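Local coordinates for universal stress protein (Pseudomonas aeruginosa UCBPP-PA14, PDB 7MQ5) that is of unknown biochemical function but belongs to the universal stress protein family and probably takes part in the bacterial response to stress, at residues Ala27-Gly32 with Gly166-Thr171. Numbering follows the deposited sequence.
Sequences AQLIAG and GLAKAT
The peptide group joining Leu-29 to Ile-30 has methyl CD1 of Leu-167 over one face, 4.4 Å from Leu-29 C; aliphatic groups make the rest of the contact. The same methyl lies 4.1 Å from Ile-30 CA and 4.0 Å from CG of Leu-29, so it sits between the helix backbone and a side chain. Leu-167 holds CG between its backbone N and carbonyl carbon (chi1 69°). Leu-29, with CG anti to the backbone N (chi1 -177°), runs obliquely across Leu-167, its CD2 also near Leu-167 CD1 (4.1 Å) and 4.3 Å from the CB of Ala-168. On Ile-30 the closest side-chain atom is CG1, 4.3 Å from Leu-167 CD1. No hydrogen bond crosses the gap, and the buried surface is small, 168 Å². Helix 22-34 here meets the C-terminal end of helix 148-167. Strands 9-13 and 136-141, which precede them, belong to one mixed sheet; its two parallel sets of five strands meet where 123-126 lies antiparallel to 270-274, consistent with two universal stress protein units in tandem. Trp-132, in the connection between strands 123-126 and 136-141, packs against Leu-29, Ile-30 and Ala-168. Just beyond Leu-167 and Ala-168 the chain turns away through a Schellman motif: Lys-169 has positive phi (51°), and its N bonds back to Gly-166 O over 3.3 Å, before Thr-171 begins strand 171-178.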
loop_
_atom_site.group_PDB
_atom_site.type_symbol
_atom_site.label_atom_id
_atom_site.label_comp_id
_atom_site.label_asym_id
_atom_site.label_seq_id
_atom_site.Cartn_x
_atom_site.Cartn_y
_atom_site.Cartn_z
ATOM N N ALA A 27 5.945 -10.394 3.116
ATOM C CA ALA A 27 5.094 -11.451 2.522
ATOM C C ALA A 27 4.980 -12.641 3.482
ATOM O O ALA A 27 3.877 -13.197 3.626
ATOM C CB ALA A 27 5.668 -11.875 1.196
ATOM N N GLN A 28 6.095 -13.020 4.119
ATOM C CA GLN A 28 6.070 -14.160 5.077
ATOM C C GLN A 28 5.188 -13.813 6.281
ATOM O O GLN A 28 4.466 -14.686 6.773
ATOM C CB GLN A 28 7.481 -14.514 5.544
ATOM C CG GLN A 28 8.312 -15.239 4.507
ATOM C CD GLN A 28 9.723 -15.366 5.016
ATOM O OE1 GLN A 28 10.489 -14.408 5.011
ATOM N NE2 GLN A 28 10.051 -16.534 5.529
ATOM N N LEU A 29 5.253 -12.570 6.748
ATOM C CA LEU A 29 4.429 -12.204 7.925
ATOM C C LEU A 29 2.951 -12.302 7.548
ATOM O O LEU A 29 2.177 -12.934 8.283
ATOM C CB LEU A 29 4.782 -10.795 8.392
ATOM C CG LEU A 29 4.046 -10.340 9.648
ATOM C CD1 LEU A 29 4.499 -11.134 10.858
ATOM C CD2 LEU A 29 4.253 -8.854 9.889
ATOM N N ILE A 30 2.587 -11.708 6.413
ATOM C CA ILE A 30 1.167 -11.700 5.978
ATOM C C ILE A 30 0.693 -13.138 5.733
ATOM O O ILE A 30 -0.325 -13.542 6.313
ATOM C CB ILE A 30 1.009 -10.819 4.729
ATOM C CG1 ILE A 30 1.327 -9.351 5.019
ATOM C CG2 ILE A 30 -0.377 -10.991 4.133
ATOM C CD1 ILE A 30 1.608 -8.538 3.772
ATOM N N ALA A 31 1.429 -13.884 4.905
ATOM C CA ALA A 31 0.968 -15.234 4.501
ATOM C C ALA A 31 1.027 -16.214 5.678
ATOM O O ALA A 31 0.300 -17.221 5.643
ATOM C CB ALA A 31 1.764 -15.721 3.316
ATOM N N GLY A 32 1.851 -15.924 6.687
ATOM C CA GLY A 32 1.908 -16.800 7.869
ATOM C C GLY A 32 0.572 -16.816 8.591
ATOM O O GLY A 32 0.265 -17.830 9.250
ATOM N N GLY A 166 -4.151 -6.411 12.914
ATOM C CA GLY A 166 -4.423 -7.708 13.562
ATOM C C GLY A 166 -3.323 -8.716 13.292
ATOM O O GLY A 166 -2.846 -9.354 14.254
ATOM N N LEU A 167 -2.875 -8.836 12.039
ATOM C CA LEU A 167 -1.890 -9.906 11.727
ATOM C C LEU A 167 -0.520 -9.548 12.309
ATOM O O LEU A 167 0.236 -10.476 12.652
ATOM C CB LEU A 167 -1.849 -10.203 10.221
ATOM C CG LEU A 167 -1.270 -9.140 9.295
ATOM C CD1 LEU A 167 0.251 -9.255 9.184
ATOM C CD2 LEU A 167 -1.898 -9.276 7.911
ATOM N N ALA A 168 -0.236 -8.257 12.473
ATOM C CA ALA A 168 1.076 -7.820 13.012
ATOM C C ALA A 168 1.026 -7.603 14.535
ATOM O O ALA A 168 2.067 -7.216 15.106
ATOM C CB ALA A 168 1.488 -6.548 12.313
ATOM N N LYS A 169 -0.131 -7.813 15.166
ATOM C CA LYS A 169 -0.272 -7.524 16.623
ATOM C C LYS A 169 0.230 -6.098 16.862
ATOM O O LYS A 169 1.100 -5.872 17.738
ATOM C CB LYS A 169 0.419 -8.584 17.485
ATOM C CG LYS A 169 -0.230 -9.958 17.393
ATOM C CD LYS A 169 0.226 -10.938 18.443
ATOM C CE LYS A 169 -0.545 -12.238 18.384
ATOM N NZ LYS A 169 -0.389 -12.914 17.075
ATOM N N ALA A 170 -0.348 -5.174 16.098
ATOM C CA ALA A 170 0.003 -3.741 16.072
ATOM C C ALA A 170 -1.243 -2.937 16.444
ATOM O O ALA A 170 -2.345 -3.527 16.547
ATOM C CB ALA A 170 0.516 -3.377 14.687
ATOM N N THR A 171 -1.073 -1.635 16.644
ATOM C CA THR A 171 -2.233 -0.775 16.953
ATOM C C THR A 171 -2.588 0.043 15.713
ATOM O O THR A 171 -1.698 0.359 14.912
ATOM C CB THR A 171 -1.969 0.083 18.190
ATOM O OG1 THR A 171 -0.760 0.811 18.023
ATOM C CG2 THR A 171 -1.857 -0.750 19.443
#